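Local coordinates for Slr1951 protein (Synechocystis sp., PDB 3HX1) that is of unknown function but carries a forkhead-associated (FHA) domain, a fold that in relatives binds phosphothreonine peptides, at residues Leu27-Ala40 with Gln47-Lys59. Numbering follows the deposited sequence.
Sequences LTETFYTIGRSPRA and QFVSRIHAVLVRK
Tyr32 and Leu56 form a hydrogen-bonded pair between antiparallel strands 31-35 and 54-58, Tyr32 N reaching Leu56 O at 2.9 Å and Leu56 N reaching Tyr32 O at 2.8 Å. A classic beta bulge follows: His53 N and Ala54 N both donate to Ile34 O. Past it, Gly35 CA lies 3.2 Å from Arg51 O, where a side chain would clash. Arg36 N then bonds to Ser50 O.

Two arginine side chains grip backbone carbonyls. That of Arg36, extended, runs alongside Val49 O until NH1 bonds to that oxygen at 2.6 Å, from above the carbonyl plane. With an alanine in its place, the backbone bond to Ser50 could stay, but Val49 O would probably lose its guanidinium partner. Arg58 bends at chi3 (52°), which brings NH1 to Thr28 O at 2.9 Å; Glu29 O sits over one face of its guanidinium.

Arg36 and Ser50 match FHA positions that in relatives meet the phosphate of phosphothreonine. His53, held by Gly83 O at NE2, receives the Ser50 N-H at ND1.

Apolar contacts line both sheet faces. With CG anti to the backbone N (chi1 -177°), the Phe31 ring reaches Val57 and Val55, CZ meeting Val55 CG1 at 3.7 Å. On the side of the sheet that carries Tyr32, Ile34 CD1 meets Leu56 CD1 at 3.5 Å.

The pair belongs to the mixed sheet of the FHA beta sandwich. Strand 42-43 flanks 31-35 and strand 68-72 flanks 54-58. Leu27, backbone-bonded to His12 in the other sheet, packs CD2 on Leu56 CD1 and so links the two sheets.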
loop_
_atom_site.group_PDB
_atom_site.type_symbol
_atom_site.label_atom_id
_atom_site.label_comp_id
_atom_site.label_asym_id
_atom_site.label_seq_id
_atom_site.Cartn_x
_atom_site.Cartn_y
_atom_site.Cartn_z
ATOM N N LEU A 27 -10.169 -3.430 2.609
ATOM C CA LEU A 27 -9.359 -3.273 3.815
ATOM C C LEU A 27 -10.256 -3.465 5.030
ATOM O O LEU A 27 -11.145 -2.658 5.303
ATOM C CB LEU A 27 -8.701 -1.901 3.824
ATOM C CG LEU A 27 -7.182 -1.918 3.649
ATOM C CD1 LEU A 27 -6.757 -2.952 2.636
ATOM C CD2 LEU A 27 -6.730 -0.528 3.229
ATOM N N THR A 28 -10.003 -4.547 5.755
ATOM C CA THR A 28 -10.811 -4.927 6.904
ATOM C C THR A 28 -10.091 -4.906 8.244
ATOM O O THR A 28 -10.682 -4.565 9.269
ATOM C CB THR A 28 -11.378 -6.365 6.671
ATOM O OG1 THR A 28 -12.520 -6.302 5.807
ATOM C CG2 THR A 28 -11.751 -7.029 7.982
ATOM N N GLU A 29 -8.815 -5.273 8.237
ATOM C CA GLU A 29 -8.048 -5.351 9.472
ATOM C C GLU A 29 -7.373 -4.074 9.964
ATOM O O GLU A 29 -7.400 -3.036 9.304
ATOM C CB GLU A 29 -7.006 -6.470 9.358
ATOM C CG GLU A 29 -7.604 -7.862 9.138
ATOM C CD GLU A 29 -8.642 -8.225 10.193
ATOM O OE1 GLU A 29 -8.286 -8.264 11.390
ATOM O OE2 GLU A 29 -9.814 -8.464 9.824
ATOM N N THR A 30 -6.755 -4.191 11.136
ATOM C CA THR A 30 -6.070 -3.099 11.808
ATOM C C THR A 30 -4.639 -2.871 11.343
ATOM O O THR A 30 -4.142 -1.738 11.344
ATOM C CB THR A 30 -6.039 -3.362 13.318
ATOM O OG1 THR A 30 -7.368 -3.263 13.841
ATOM C CG2 THR A 30 -5.130 -2.372 14.021
ATOM N N PHE A 31 -3.975 -3.953 10.960
ATOM C CA PHE A 31 -2.592 -3.887 10.519
ATOM C C PHE A 31 -2.443 -4.764 9.275
ATOM O O PHE A 31 -3.015 -5.850 9.196
ATOM C CB PHE A 31 -1.695 -4.400 11.647
ATOM C CG PHE A 31 -0.226 -4.318 11.356
ATOM C CD1 PHE A 31 0.492 -3.157 11.624
ATOM C CD2 PHE A 31 0.448 -5.414 10.837
ATOM C CE1 PHE A 31 1.861 -3.095 11.382
ATOM C CE2 PHE A 31 1.816 -5.361 10.590
ATOM C CZ PHE A 31 2.524 -4.198 10.864
ATOM N N TYR A 32 -1.683 -4.282 8.299
ATOM C CA TYR A 32 -1.461 -5.029 7.070
ATOM C C TYR A 32 -0.040 -4.815 6.590
ATOM O O TYR A 32 0.401 -3.676 6.464
ATOM C CB TYR A 32 -2.392 -4.540 5.963
ATOM C CG TYR A 32 -3.820 -5.017 6.019
ATOM C CD1 TYR A 32 -4.146 -6.353 5.784
ATOM C CD2 TYR A 32 -4.862 -4.113 6.227
ATOM C CE1 TYR A 32 -5.479 -6.774 5.740
ATOM C CE2 TYR A 32 -6.195 -4.520 6.186
ATOM C CZ TYR A 32 -6.500 -5.851 5.943
ATOM O OH TYR A 32 -7.823 -6.240 5.888
ATOM N N THR A 33 0.690 -5.894 6.331
ATOM C CA THR A 33 2.036 -5.742 5.793
ATOM C C THR A 33 1.824 -5.823 4.294
ATOM O O THR A 33 0.882 -6.468 3.830
ATOM C CB THR A 33 3.000 -6.865 6.224
ATOM O OG1 THR A 33 2.420 -8.140 5.922
ATOM C CG2 THR A 33 3.298 -6.768 7.709
ATOM N N ILE A 34 2.688 -5.170 3.535
ATOM C CA ILE A 34 2.553 -5.158 2.091
ATOM C C ILE A 34 3.889 -5.447 1.445
ATOM O O ILE A 34 4.921 -4.932 1.886
ATOM C CB ILE A 34 2.073 -3.781 1.621
ATOM C CG1 ILE A 34 0.711 -3.467 2.241
ATOM C CG2 ILE A 34 2.004 -3.743 0.113
ATOM C CD1 ILE A 34 0.250 -2.055 1.987
ATOM N N GLY A 35 3.877 -6.262 0.393
ATOM C CA GLY A 35 5.120 -6.584 -0.281
ATOM C C GLY A 35 4.960 -7.651 -1.337
ATOM O O GLY A 35 3.860 -8.160 -1.549
ATOM N N ARG A 36 6.067 -7.999 -1.989
ATOM C CA ARG A 36 6.062 -8.999 -3.048
ATOM C C ARG A 36 6.126 -10.449 -2.561
ATOM O O ARG A 36 5.856 -11.378 -3.326
ATOM C CB ARG A 36 7.232 -8.749 -4.009
ATOM C CG ARG A 36 8.614 -9.103 -3.472
ATOM C CD ARG A 36 9.597 -9.172 -4.637
ATOM N NE ARG A 36 10.926 -9.625 -4.247
ATOM C CZ ARG A 36 11.994 -8.832 -4.179
ATOM N NH1 ARG A 36 11.887 -7.543 -4.475
ATOM N NH2 ARG A 36 13.175 -9.325 -3.823
ATOM N N SER A 37 6.484 -10.644 -1.296
ATOM C CA SER A 37 6.592 -11.990 -0.754
ATOM C C SER A 37 5.279 -12.585 -0.284
ATOM O O SER A 37 4.323 -11.864 0.003
ATOM C CB SER A 37 7.581 -12.012 0.412
ATOM O OG SER A 37 7.300 -13.091 1.293
ATOM N N PRO A 38 5.211 -13.923 -0.223
ATOM C CA PRO A 38 4.006 -14.625 0.228
ATOM C C PRO A 38 3.743 -14.299 1.698
ATOM O O PRO A 38 2.633 -14.475 2.181
ATOM C CB PRO A 38 4.368 -16.092 0.028
ATOM C CG PRO A 38 5.253 -16.056 -1.159
ATOM C CD PRO A 38 6.152 -14.869 -0.847
ATOM N N ARG A 39 4.776 -13.830 2.401
ATOM C CA ARG A 39 4.660 -13.462 3.823
ATOM C C ARG A 39 3.699 -12.289 4.024
ATOM O O ARG A 39 2.906 -12.277 4.966
ATOM C CB ARG A 39 6.026 -13.057 4.398
ATOM C CG ARG A 39 6.849 -14.158 5.053
ATOM C CD ARG A 39 8.118 -13.566 5.672
ATOM N NE ARG A 39 8.944 -12.882 4.671
ATOM C CZ ARG A 39 9.780 -11.876 4.934
ATOM N NH1 ARG A 39 9.913 -11.419 6.174
ATOM N NH2 ARG A 39 10.490 -11.325 3.956
ATOM N N ALA A 40 3.795 -11.303 3.138
ATOM C CA ALA A 40 2.968 -10.099 3.187
ATOM C C ALA A 40 1.471 -10.386 3.143
ATOM O O ALA A 40 1.020 -11.255 2.401
ATOM C CB ALA A 40 3.349 -9.157 2.021
ATOM N N GLN A 47 9.198 -6.876 -9.011
ATOM C CA GLN A 47 10.588 -7.001 -8.581
ATOM C C GLN A 47 11.076 -5.704 -7.963
ATOM O O GLN A 47 12.083 -5.686 -7.262
ATOM C CB GLN A 47 11.479 -7.357 -9.765
ATOM C CG GLN A 47 11.385 -6.381 -10.927
ATOM C CD GLN A 47 12.462 -6.625 -11.970
ATOM O OE1 GLN A 47 12.795 -7.771 -12.277
ATOM N NE2 GLN A 47 13.005 -5.547 -12.528
ATOM N N PHE A 48 10.356 -4.620 -8.223
ATOM C CA PHE A 48 10.726 -3.319 -7.684
ATOM C C PHE A 48 10.170 -3.162 -6.280
ATOM O O PHE A 48 10.452 -2.187 -5.592
ATOM C CB PHE A 48 10.199 -2.207 -8.591
ATOM C CG PHE A 48 10.628 -2.344 -10.026
ATOM C CD1 PHE A 48 11.920 -2.752 -10.345
ATOM C CD2 PHE A 48 9.758 -2.022 -11.059
ATOM C CE1 PHE A 48 12.340 -2.825 -11.666
ATOM C CE2 PHE A 48 10.171 -2.090 -12.386
ATOM C CZ PHE A 48 11.463 -2.493 -12.690
ATOM N N VAL A 49 9.373 -4.136 -5.864
ATOM C CA VAL A 49 8.779 -4.125 -4.539
ATOM C C VAL A 49 9.514 -5.082 -3.614
ATOM O O VAL A 49 9.733 -6.240 -3.948
ATOM C CB VAL A 49 7.302 -4.537 -4.597
ATOM C CG1 VAL A 49 6.768 -4.763 -3.185
ATOM C CG2 VAL A 49 6.507 -3.462 -5.302
ATOM N N SER A 50 9.897 -4.595 -2.446
ATOM C CA SER A 50 10.599 -5.433 -1.481
ATOM C C SER A 50 9.678 -6.546 -0.975
ATOM O O SER A 50 8.452 -6.477 -1.139
ATOM C CB SER A 50 11.076 -4.586 -0.296
ATOM O OG SER A 50 11.982 -3.586 -0.724
ATOM N N ARG A 51 10.270 -7.566 -0.363
ATOM C CA ARG A 51 9.488 -8.676 0.166
ATOM C C ARG A 51 8.385 -8.143 1.048
ATOM O O ARG A 51 7.244 -8.597 0.952
ATOM C CB ARG A 51 10.400 -9.645 0.915
ATOM C CG ARG A 51 11.256 -10.408 -0.080
ATOM C CD ARG A 51 12.230 -11.371 0.550
ATOM N NE ARG A 51 12.865 -12.164 -0.493
ATOM C CZ ARG A 51 13.859 -13.018 -0.289
ATOM N NH1 ARG A 51 14.341 -13.191 0.936
ATOM N NH2 ARG A 51 14.366 -13.699 -1.312
ATOM N N ILE A 52 8.740 -7.178 1.894
ATOM C CA ILE A 52 7.799 -6.504 2.785
ATOM C C ILE A 52 8.172 -5.039 2.600
ATOM O O ILE A 52 9.145 -4.554 3.178
ATOM C CB ILE A 52 7.996 -6.884 4.273
ATOM C CG1 ILE A 52 7.810 -8.390 4.481
ATOM C CG2 ILE A 52 7.005 -6.105 5.120
ATOM C CD1 ILE A 52 6.361 -8.889 4.400
ATOM N N HIS A 53 7.388 -4.345 1.781
ATOM C CA HIS A 53 7.636 -2.948 1.433
ATOM C C HIS A 53 7.086 -1.896 2.394
ATOM O O HIS A 53 7.666 -0.820 2.542
ATOM C CB HIS A 53 7.075 -2.688 0.036
ATOM C CG HIS A 53 7.741 -1.557 -0.678
ATOM N ND1 HIS A 53 8.739 -1.749 -1.612
ATOM C CD2 HIS A 53 7.546 -0.214 -0.601
ATOM C CE1 HIS A 53 9.128 -0.576 -2.085
ATOM N NE2 HIS A 53 8.419 0.369 -1.489
ATOM N N ALA A 54 5.964 -2.185 3.036
ATOM C CA ALA A 54 5.391 -1.217 3.945
ATOM C C ALA A 54 4.347 -1.840 4.856
ATOM O O ALA A 54 4.143 -3.055 4.839
ATOM C CB ALA A 54 4.773 -0.090 3.144
ATOM N N VAL A 55 3.701 -0.996 5.661
ATOM C CA VAL A 55 2.647 -1.446 6.559
ATOM C C VAL A 55 1.510 -0.429 6.621
ATOM O O VAL A 55 1.713 0.768 6.427
ATOM C CB VAL A 55 3.168 -1.684 7.990
ATOM C CG1 VAL A 55 4.241 -2.747 7.978
ATOM C CG2 VAL A 55 3.696 -0.381 8.570
ATOM N N LEU A 56 0.312 -0.932 6.891
ATOM C CA LEU A 56 -0.890 -0.119 6.994
ATOM C C LEU A 56 -1.462 -0.324 8.379
ATOM O O LEU A 56 -1.753 -1.458 8.772
ATOM C CB LEU A 56 -1.931 -0.565 5.967
ATOM C CG LEU A 56 -1.640 -0.289 4.497
ATOM C CD1 LEU A 56 -2.689 -0.973 3.649
ATOM C CD2 LEU A 56 -1.635 1.212 4.248
ATOM N N VAL A 57 -1.616 0.761 9.127
ATOM C CA VAL A 57 -2.174 0.662 10.462
ATOM C C VAL A 57 -3.392 1.572 10.524
ATOM O O VAL A 57 -3.315 2.751 10.169
ATOM C CB VAL A 57 -1.147 1.097 11.548
ATOM C CG1 VAL A 57 0.210 0.473 11.265
ATOM C CG2 VAL A 57 -1.025 2.605 11.585
ATOM N N ARG A 58 -4.525 1.023 10.949
ATOM C CA ARG A 58 -5.731 1.829 11.046
ATOM C C ARG A 58 -5.623 2.591 12.353
ATOM O O ARG A 58 -5.163 2.031 13.351
ATOM C CB ARG A 58 -6.959 0.931 11.054
ATOM C CG ARG A 58 -8.276 1.661 10.810
ATOM C CD ARG A 58 -9.373 0.654 10.508
ATOM N NE ARG A 58 -9.418 -0.379 11.537
ATOM C CZ ARG A 58 -10.021 -1.554 11.391
ATOM N NH1 ARG A 58 -10.632 -1.845 10.249
ATOM N NH2 ARG A 58 -10.005 -2.441 12.383
ATOM N N LYS A 59 -6.016 3.865 12.342
ATOM C CA LYS A 59 -5.956 4.702 13.540
ATOM C C LYS A 59 -7.184 4.500 14.437
ATOM O O LYS A 59 -7.308 3.490 15.143
ATOM C CB LYS A 59 -5.835 6.170 13.141
#